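Local coordinates for SidF, inhibitor of growth family, member 3 (Legionella pneumophila subsp. pneumophila, PDB 4FYE), which is a Legionella phosphoinositide phosphatase that probably removes the 3-phosphate from membrane phosphatidylinositol phosphates, at residues A442-V445 against N446-T449; A604-T607 against Q608-L612; S88-D91 against K92-K95; K166-A169 against L170-G174. The protein carries 1 engineered substitution. All blocks are in the same frame, centred on the assembly; numbering follows the deposited sequence.

Contact 1 of 4, residues A442-V445 against N446-T449; sequences ARFV and NQMT
The carbonyl oxygens of Ala-442, Arg-443 and Phe-444 accept hydrogen bonds from the amides of Asn-446, Gln-447 and Met-448 in regular i to i+4 alpha-helical fashion, the first of them 2.9 Å from Asn-446 N to Ala-442 O. This turn, most of its residues buried, belongs to helix 438-458, and its side chains are paired four residues apart. The apolar pair is a Met-aromatic contact. In Phe-444, CG anti to the backbone N (chi1 175°) places the ring beside the next turn, and chi2 near 90° turns one face to Met-448 CG, which sits over it, displaced from the centre toward the rim. The CG-to-centroid distance from Met-448 to the Phe-444 ring is 3.8 Å, a CH-pi approach. The bend at chi2 (-66°) of the methionine brings SD obliquely toward the same ring, 4.7 Å from its centroid. Both side chains also pack on Met-631 of helix 626-637.

The polar pair is built differently. Arg-443 runs out extended, and its guanidinium takes Gln-447 NE2 over the centre of one face, 3.7 Å above the plane, with the two flat groups inclined by 42°. No hydrogen bond links them; the arginine's NH1 is instead held by Asp-385 in a salt bridge and by Gln-440 in a hydrogen bond. Asn-446 faces helix 522-583, where His-550 and Arg-557 satisfy both ends of its amide. The remaining end of the Gln-447 amide turns back along the helix, so that OE1 lies 3.5 Å from Phe-444 CA.

Contact 2 of 4, residues A604-T607 against Q608-L612; sequences AYLT and QAQEL
Leu-606 and Gln-610 form the closely packed side of this helical turn. Leu-606 CD2 rests 3.9 Å from Gln-610 CG, while CD1 approaches OE1 of the same amide. Beyond CG the Gln-610 chain is extended (chi2 176°), which carries its amide back along the preceding turn until NE2 comes 3.4 Å from Thr-607 CA and also meets Thr-607 CG2. The threonine thus presents its methyl to the glutamine, and its OG1 is hydrogen-bonded to Cys-603 O one turn earlier. This is the regular i to i+4 pattern of helix 590-614, with Gln-610 N donating to Leu-606 O at 2.9 Å in a fairly straight bond. Helix 522-583 covers this side through Ile-568 and Leu-572 on Thr-607 and Tyr-561 on Gln-610.

The looser side carries the partly exposed Gln-608 and Glu-611. There the backbone bonds are longer, 3.3 Å from Gln-608 N to Ala-604 O and 3.2 Å from Glu-611 N to Thr-607 O, with the donors tilted well off the carbonyl planes. Gln-608 CG lies close to Ala-604 O, at 3.0 Å; past the fold at chi2 (-73°) only the amide end is loosely held, NE2 staying 3.9 Å from Thr-607 OG1. Of the Glu-611 side chain CB alone comes near, 4.0 Å from Thr-607 O; the rest leads away and touches Tyr-561.

Contact 3 of 4, residues S88-D91 against K92-K95; sequences SLID and KDKK
Ser-88 and Lys-92 are joined by a backbone hydrogen bond, 3.1 Å from Lys-92 N to Ser-88 O. The next amide does not continue the ladder: Asp-93 N is 3.1 Å from Leu-89 O, but the angle is too poor for a bond. Van der Waals contacts are few. The bent Lys-92 chain runs back past Ser-88, bringing CE to 4.2 Å from OG. Asp-93 lies beside Ile-90 and points the same way, with OD2 3.5 Å from Ile-90 CA.

The setting is the C-terminal end of helix 71-92, where the chain turns into the loop before helix 98-119, and charged groups make most of the bonds to neighbouring helices. Lys-98 NZ bonds to Ile-90 O and Lys-95 O and forms a salt bridge with Asp-93 OD1. One ammonium therefore gathers three acceptors at the helix end, which probably offsets the repulsion between Ile-90 O and Asp-93 OD1, two acceptors 3.5 Å apart. Asp-93 OD2 is paired with Arg-101, and Asp-91 OD1 with Lys-102, both on helix 98-119. Ser-88 OG and Lys-92 NZ, for their part, share one acceptor, Glu-173 OE2 of helix 167-180.

Contact 4 of 4, residues K166-A169 against L170-G174; sequences KLKA and LDKEG
A chi1 of -77° sets Leu-170 CG beside its own backbone N, opposite the carbonyl carbon, and brings it 3.8 Å from Lys-166 O. Its CB is nearer still to the preceding turn, 3.4 Å from Leu-167 O. Two residues on, Lys-172 CB touches the carbonyl oxygens of both Lys-168 and Ala-169. Bends at chi3 and chi4 then fold the Lys-172 chain back, so that NZ passes 4.3 Å from Lys-168 CD. The two ammonium groups stay 6.7 Å apart; both lysines are exposed, so solvent probably tempers the repulsion.

Backbone bonds hold the turn. Leu-170 N donates to Lys-166 O at 3.1 Å in a nearly straight bond, and Glu-173 N reaches Ala-169 O at 2.7 Å. The bond from Lys-172 N to Lys-168 O is similar in length to the first, but its donor is tilted 33° from the carbonyl plane. Lys-166 occupies the N-cap position. Leu-170 and Ala-169 pack on Leu-89 of helix 71-92, and Leu-167 packs on Thr-156 and Ala-160 of helix 136-163. With apolar residues turned to neighbouring helices and lysines to solvent, these are the amphipathic first turns of helix 167-180.

Followed from the N terminus, the chain passes contact 3 at the end of helix 71-92, contact 4 at the start of helix 167-180, contact 1 in helix 438-458 and contact 2 in helix 590-614. Each lies within a continuous run of chain, so none closes a long loop, and they follow in series without nesting or crossing. In space they form two pairs on opposite sides of the chain's centre. Contacts 3 and 4, with centres about 12 Å apart, join two helices through charge and through packing of Leu-89 CD1 on Glu-173 CG at 3.5 Å. Contacts 1 and 2 meet by packing alone, Thr-449 CB lying 4.3 Å from Leu-606 CD2.

Contact 1 of 4, residues A442-V445 against N446-T449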
loop_
_atom_site.group_PDB
_atom_site.type_symbol
_atom_site.label_atom_id
_atom_site.label_comp_id
_atom_site.label_asym_id
_atom_site.label_seq_id
_atom_site.Cartn_x
_atom_site.Cartn_y
_atom_site.Cartn_z
ATOM N N ALA A 442 -14.404 -10.625 11.863
ATOM C CA ALA A 442 -15.596 -11.415 11.520
ATOM C C ALA A 442 -16.643 -10.681 10.583
ATOM O O ALA A 442 -17.099 -11.242 9.572
ATOM C CB ALA A 442 -16.256 -11.995 12.775
ATOM N N ARG A 443 -17.021 -9.444 10.885
ATOM C CA ARG A 443 -17.778 -8.656 9.918
ATOM C C ARG A 443 -17.140 -8.725 8.506
ATOM O O ARG A 443 -17.799 -9.153 7.526
ATOM C CB ARG A 443 -17.816 -7.221 10.400
ATOM C CG ARG A 443 -18.531 -6.226 9.475
ATOM C CD ARG A 443 -19.078 -5.092 10.331
ATOM N NE ARG A 443 -19.696 -4.071 9.522
ATOM C CZ ARG A 443 -19.056 -3.035 8.994
ATOM N NH1 ARG A 443 -17.767 -2.862 9.233
ATOM N NH2 ARG A 443 -19.741 -2.144 8.266
ATOM N N PHE A 444 -15.862 -8.326 8.418
ATOM C CA PHE A 444 -15.104 -8.338 7.152
ATOM C C PHE A 444 -15.177 -9.713 6.482
ATOM O O PHE A 444 -15.477 -9.829 5.298
ATOM C CB PHE A 444 -13.652 -7.936 7.440
ATOM C CG PHE A 444 -12.734 -8.014 6.245
ATOM C CD1 PHE A 444 -12.618 -6.950 5.370
ATOM C CD2 PHE A 444 -11.973 -9.162 6.017
ATOM C CE1 PHE A 444 -11.758 -7.020 4.281
ATOM C CE2 PHE A 444 -11.112 -9.236 4.957
ATOM C CZ PHE A 444 -11.004 -8.161 4.074
ATOM N N VAL A 445 -14.971 -10.776 7.239
ATOM C CA VAL A 445 -15.034 -12.072 6.619
ATOM C C VAL A 445 -16.415 -12.284 6.009
ATOM O O VAL A 445 -16.546 -12.685 4.832
ATOM C CB VAL A 445 -14.575 -13.197 7.575
ATOM C CG1 VAL A 445 -14.979 -14.568 7.044
ATOM C CG2 VAL A 445 -13.053 -13.152 7.752
ATOM N N ASN A 446 -17.467 -11.978 6.765
ATOM C CA ASN A 446 -18.839 -12.141 6.222
ATOM C C ASN A 446 -19.044 -11.291 4.941
ATOM O O ASN A 446 -19.590 -11.754 3.931
ATOM C CB ASN A 446 -19.868 -11.722 7.250
ATOM C CG ASN A 446 -19.998 -12.684 8.379
ATOM O OD1 ASN A 446 -19.799 -13.904 8.219
ATOM N ND2 ASN A 446 -20.371 -12.151 9.556
ATOM N N GLN A 447 -18.595 -10.050 4.982
ATOM C CA GLN A 447 -18.806 -9.176 3.819
ATOM C C GLN A 447 -18.191 -9.769 2.575
ATOM O O GLN A 447 -18.851 -9.895 1.557
ATOM C CB GLN A 447 -18.186 -7.827 4.059
ATOM C CG GLN A 447 -18.756 -7.135 5.274
ATOM C CD GLN A 447 -18.100 -5.793 5.544
ATOM O OE1 GLN A 447 -16.881 -5.678 5.650
ATOM N NE2 GLN A 447 -18.920 -4.766 5.646
ATOM N N MET A 448 -16.930 -10.173 2.693
ATOM C CA MET A 448 -16.127 -10.612 1.558
ATOM C C MET A 448 -16.666 -11.932 1.107
ATOM O O MET A 448 -16.676 -12.243 -0.072
ATOM C CB MET A 448 -14.635 -10.783 1.970
ATOM C CG MET A 448 -13.914 -9.484 2.333
ATOM S SD MET A 448 -13.769 -8.413 0.883
ATOM C CE MET A 448 -12.404 -9.175 -0.025
ATOM N N THR A 449 -17.108 -12.740 2.045
ATOM C CA THR A 449 -17.694 -13.959 1.612
ATOM C C THR A 449 -19.049 -13.716 0.904
ATOM O O THR A 449 -19.281 -14.276 -0.164
ATOM C CB THR A 449 -17.664 -15.111 2.675
ATOM O OG1 THR A 449 -18.929 -15.756 2.695
ATOM C CG2 THR A 449 -17.327 -14.665 4.091
#

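Contact 2 of 4, residues A604-T607 against Q608-L612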
loop_
_atom_site.group_PDB
_atom_site.type_symbol
_atom_site.label_atom_id
_atom_site.label_comp_id
_atom_site.label_asym_id
_atom_site.label_seq_id
_atom_site.Cartn_x
_atom_site.Cartn_y
_atom_site.Cartn_z
ATOM N N ALA A 604 -10.563 -20.143 -4.905
ATOM C CA ALA A 604 -9.378 -20.656 -4.235
ATOM C C ALA A 604 -8.965 -19.695 -3.169
ATOM O O ALA A 604 -8.689 -20.137 -2.072
ATOM C CB ALA A 604 -8.236 -20.957 -5.191
ATOM N N TYR A 605 -8.970 -18.395 -3.450
ATOM C CA TYR A 605 -8.572 -17.422 -2.421
ATOM C C TYR A 605 -9.508 -17.475 -1.226
ATOM O O TYR A 605 -9.072 -17.559 -0.085
ATOM C CB TYR A 605 -8.484 -16.004 -2.966
ATOM C CG TYR A 605 -7.298 -15.801 -3.907
ATOM C CD1 TYR A 605 -5.999 -16.193 -3.535
ATOM C CD2 TYR A 605 -7.468 -15.179 -5.149
ATOM C CE1 TYR A 605 -4.932 -15.989 -4.393
ATOM C CE2 TYR A 605 -6.419 -14.986 -6.040
ATOM C CZ TYR A 605 -5.165 -15.394 -5.669
ATOM O OH TYR A 605 -4.137 -15.185 -6.539
ATOM N N LEU A 606 -10.810 -17.491 -1.477
ATOM C CA LEU A 606 -11.727 -17.528 -0.350
ATOM C C LEU A 606 -11.522 -18.782 0.535
ATOM O O LEU A 606 -11.334 -18.691 1.739
ATOM C CB LEU A 606 -13.145 -17.502 -0.856
ATOM C CG LEU A 606 -14.208 -16.803 0.006
ATOM C CD1 LEU A 606 -15.500 -17.627 -0.094
ATOM C CD2 LEU A 606 -13.825 -16.493 1.458
ATOM N N THR A 607 -11.564 -19.962 -0.047
ATOM C CA THR A 607 -11.546 -21.130 0.813
ATOM C C THR A 607 -10.266 -21.232 1.623
ATOM O O THR A 607 -10.257 -21.771 2.710
ATOM C CB THR A 607 -11.739 -22.404 0.008
ATOM O OG1 THR A 607 -10.721 -22.464 -0.989
ATOM C CG2 THR A 607 -13.060 -22.354 -0.664
ATOM N N GLN A 608 -9.189 -20.680 1.110
ATOM C CA GLN A 608 -7.938 -20.768 1.824
ATOM C C GLN A 608 -7.916 -19.796 2.955
ATOM O O GLN A 608 -7.310 -20.081 3.981
ATOM C CB GLN A 608 -6.773 -20.497 0.910
ATOM C CG GLN A 608 -6.734 -21.426 -0.267
ATOM C CD GLN A 608 -6.304 -22.810 0.128
ATOM O OE1 GLN A 608 -5.248 -22.968 0.755
ATOM N NE2 GLN A 608 -7.114 -23.833 -0.241
ATOM N N ALA A 609 -8.598 -18.672 2.783
ATOM C CA ALA A 609 -8.719 -17.714 3.858
ATOM C C ALA A 609 -9.609 -18.268 4.981
ATOM O O ALA A 609 -9.321 -18.124 6.192
ATOM C CB ALA A 609 -9.211 -16.408 3.323
ATOM N N GLN A 610 -10.634 -18.998 4.582
ATOM C CA GLN A 610 -11.516 -19.605 5.533
ATOM C C GLN A 610 -10.783 -20.560 6.405
ATOM O O GLN A 610 -11.009 -20.559 7.616
ATOM C CB GLN A 610 -12.682 -20.305 4.827
ATOM C CG GLN A 610 -13.600 -19.305 4.151
ATOM C CD GLN A 610 -14.702 -19.959 3.353
ATOM O OE1 GLN A 610 -15.851 -19.481 3.340
ATOM N NE2 GLN A 610 -14.366 -21.049 2.670
ATOM N N GLU A 611 -9.889 -21.363 5.823
ATOM C CA GLU A 611 -9.177 -22.347 6.633
ATOM C C GLU A 611 -8.388 -21.627 7.752
ATOM O O GLU A 611 -8.436 -22.023 8.931
ATOM C CB GLU A 611 -8.263 -23.260 5.790
ATOM C CG GLU A 611 -7.308 -24.075 6.680
ATOM C CD GLU A 611 -6.099 -24.683 5.970
ATOM O OE1 GLU A 611 -6.318 -25.549 5.084
ATOM O OE2 GLU A 611 -4.921 -24.320 6.333
ATOM N N LEU A 612 -7.682 -20.548 7.372
ATOM C CA LEU A 612 -6.765 -19.849 8.271
ATOM C C LEU A 612 -7.561 -19.102 9.338
ATOM O O LEU A 612 -7.095 -18.893 10.474
ATOM C CB LEU A 612 -5.907 -18.873 7.484
ATOM C CG LEU A 612 -4.472 -19.176 6.959
ATOM C CD1 LEU A 612 -3.765 -20.448 7.485
ATOM C CD2 LEU A 612 -4.419 -19.124 5.451
#

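Contact 3 of 4, residues S88-D91 against K92-K95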
loop_
_atom_site.group_PDB
_atom_site.type_symbol
_atom_site.label_atom_id
_atom_site.label_comp_id
_atom_site.label_asym_id
_atom_site.label_seq_id
_atom_site.Cartn_x
_atom_site.Cartn_y
_atom_site.Cartn_z
ATOM N N SER A 88 18.488 23.498 2.947
ATOM C CA SER A 88 17.132 24.005 2.778
ATOM C C SER A 88 16.748 24.808 4.030
ATOM O O SER A 88 16.275 25.927 3.901
ATOM C CB SER A 88 16.164 22.862 2.497
ATOM O OG SER A 88 14.879 23.366 2.238
ATOM N N LEU A 89 17.039 24.269 5.218
ATOM C CA LEU A 89 16.742 24.963 6.485
ATOM C C LEU A 89 17.490 26.247 6.687
ATOM O O LEU A 89 16.866 27.258 7.056
ATOM C CB LEU A 89 16.925 24.069 7.714
ATOM C CG LEU A 89 15.669 23.592 8.458
ATOM C CD1 LEU A 89 14.409 23.610 7.606
ATOM C CD2 LEU A 89 15.844 22.257 9.170
ATOM N N ILE A 90 18.802 26.242 6.436
ATOM C CA ILE A 90 19.553 27.512 6.569
ATOM C C ILE A 90 19.197 28.549 5.498
ATOM O O ILE A 90 19.362 29.743 5.727
ATOM C CB ILE A 90 21.095 27.370 6.803
ATOM C CG1 ILE A 90 21.846 26.885 5.572
ATOM C CG2 ILE A 90 21.401 26.430 7.979
ATOM C CD1 ILE A 90 22.912 25.847 5.941
ATOM N N ASP A 91 18.682 28.095 4.352
ATOM C CA ASP A 91 18.219 29.005 3.281
ATOM C C ASP A 91 16.904 29.678 3.644
ATOM O O ASP A 91 16.727 30.866 3.399
ATOM C CB ASP A 91 18.078 28.303 1.919
ATOM C CG ASP A 91 19.390 28.273 1.107
ATOM O OD1 ASP A 91 20.490 28.558 1.652
ATOM O OD2 ASP A 91 19.315 27.931 -0.097
ATOM N N LYS A 92 15.992 28.944 4.255
ATOM C CA LYS A 92 14.731 29.563 4.584
ATOM C C LYS A 92 14.717 30.193 5.979
ATOM O O LYS A 92 13.687 30.719 6.388
ATOM C CB LYS A 92 13.548 28.609 4.336
ATOM C CG LYS A 92 13.187 27.709 5.507
ATOM C CD LYS A 92 11.947 26.888 5.201
ATOM C CE LYS A 92 12.148 26.054 3.948
ATOM N NZ LYS A 92 11.181 24.925 3.975
ATOM N N ASP A 93 15.853 30.194 6.685
ATOM C CA ASP A 93 15.885 30.689 8.079
ATOM C C ASP A 93 16.106 32.204 8.196
ATOM O O ASP A 93 16.462 32.851 7.210
ATOM C CB ASP A 93 16.773 29.833 9.028
ATOM C CG ASP A 93 18.263 30.244 9.054
ATOM O OD1 ASP A 93 18.630 31.393 8.712
ATOM O OD2 ASP A 93 19.083 29.390 9.468
ATOM N N LYS A 94 15.898 32.753 9.393
ATOM C CA LYS A 94 16.039 34.195 9.597
ATOM C C LYS A 94 17.426 34.675 10.019
ATOM O O LYS A 94 17.719 35.874 9.882
ATOM C CB LYS A 94 14.946 34.750 10.512
ATOM C CG LYS A 94 14.051 35.727 9.775
ATOM C CD LYS A 94 12.790 35.093 9.181
ATOM C CE LYS A 94 12.049 36.204 8.439
ATOM N NZ LYS A 94 10.565 36.091 8.536
ATOM N N LYS A 95 18.269 33.751 10.487
ATOM C CA LYS A 95 19.650 34.067 10.843
ATOM C C LYS A 95 20.555 34.249 9.576
ATOM O O LYS A 95 20.140 33.950 8.463
ATOM C CB LYS A 95 20.213 33.063 11.895
ATOM C CG LYS A 95 19.233 32.629 13.014
ATOM C CD LYS A 95 19.872 31.899 14.224
ATOM C CE LYS A 95 20.362 30.452 13.984
ATOM N NZ LYS A 95 19.369 29.328 13.774
#

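Contact 4 of 4, residues K166-A169 against L170-G174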
loop_
_atom_site.group_PDB
_atom_site.type_symbol
_atom_site.label_atom_id
_atom_site.label_comp_id
_atom_site.label_asym_id
_atom_site.label_seq_id
_atom_site.Cartn_x
_atom_site.Cartn_y
_atom_site.Cartn_z
ATOM N N LYS A 166 17.651 22.037 15.042
ATOM C CA LYS A 166 17.621 20.835 15.870
ATOM C C LYS A 166 17.394 19.551 15.053
ATOM O O LYS A 166 16.822 19.551 13.944
ATOM C CB LYS A 166 16.636 20.991 17.031
ATOM C CG LYS A 166 17.090 22.000 18.075
ATOM C CD LYS A 166 15.931 22.484 18.943
ATOM C CE LYS A 166 16.402 22.766 20.359
ATOM N NZ LYS A 166 16.970 21.509 20.929
ATOM N N LEU A 167 17.862 18.454 15.613
ATOM C CA LEU A 167 17.741 17.150 14.983
ATOM C C LEU A 167 16.366 16.981 14.376
ATOM O O LEU A 167 16.261 16.752 13.164
ATOM C CB LEU A 167 18.033 16.048 16.012
ATOM C CG LEU A 167 19.348 15.259 16.012
ATOM C CD1 LEU A 167 19.286 14.189 14.915
ATOM C CD2 LEU A 167 20.582 16.143 15.885
ATOM N N LYS A 168 15.323 17.151 15.206
ATOM C CA LYS A 168 13.899 17.021 14.783
ATOM C C LYS A 168 13.506 17.902 13.610
ATOM O O LYS A 168 12.699 17.538 12.795
ATOM C CB LYS A 168 12.926 17.248 15.954
ATOM C CG LYS A 168 12.544 15.945 16.654
ATOM C CD LYS A 168 11.102 15.946 17.167
ATOM C CE LYS A 168 11.018 16.315 18.643
ATOM N NZ LYS A 168 12.062 15.616 19.456
ATOM N N ALA A 169 14.095 19.074 13.539
ATOM C CA ALA A 169 13.782 19.994 12.475
ATOM C C ALA A 169 14.368 19.493 11.131
ATOM O O ALA A 169 13.687 19.463 10.110
ATOM C CB ALA A 169 14.287 21.388 12.860
ATOM N N LEU A 170 15.633 19.092 11.159
ATOM C CA LEU A 170 16.339 18.568 9.994
ATOM C C LEU A 170 15.589 17.404 9.373
ATOM O O LEU A 170 15.357 17.358 8.161
ATOM C CB LEU A 170 17.747 18.124 10.418
ATOM C CG LEU A 170 18.640 19.356 10.580
ATOM C CD1 LEU A 170 19.933 19.009 11.278
ATOM C CD2 LEU A 170 18.912 19.952 9.213
ATOM N N ASP A 171 15.188 16.489 10.240
ATOM C CA ASP A 171 14.392 15.324 9.906
ATOM C C ASP A 171 13.102 15.733 9.211
ATOM O O ASP A 171 12.855 15.379 8.038
ATOM C CB ASP A 171 14.128 14.593 11.226
ATOM C CG ASP A 171 13.228 13.388 11.069
ATOM O OD1 ASP A 171 13.557 12.466 10.268
ATOM O OD2 ASP A 171 12.188 13.375 11.773
ATOM N N LYS A 172 12.307 16.543 9.914
ATOM C CA LYS A 172 11.095 17.134 9.352
ATOM C C LYS A 172 11.358 17.770 8.007
ATOM O O LYS A 172 10.607 17.563 7.078
ATOM C CB LYS A 172 10.543 18.178 10.307
ATOM C CG LYS A 172 9.026 18.291 10.343
ATOM C CD LYS A 172 8.564 18.780 11.721
ATOM C CE LYS A 172 8.591 17.653 12.758
ATOM N NZ LYS A 172 8.918 18.128 14.134
ATOM N N GLU A 173 12.416 18.554 7.868
ATOM C CA GLU A 173 12.667 19.133 6.534
ATOM C C GLU A 173 13.069 18.101 5.454
ATOM O O GLU A 173 12.786 18.271 4.283
ATOM C CB GLU A 173 13.722 20.219 6.615
ATOM C CG GLU A 173 13.905 20.985 5.323
ATOM C CD GLU A 173 12.697 21.859 4.971
ATOM O OE1 GLU A 173 11.664 21.846 5.701
ATOM O OE2 GLU A 173 12.781 22.583 3.950
ATOM N N GLY A 174 13.778 17.052 5.842
ATOM C CA GLY A 174 14.194 16.075 4.861
ATOM C C GLY A 174 12.920 15.446 4.300
ATOM O O GLY A 174 12.782 15.296 3.076
#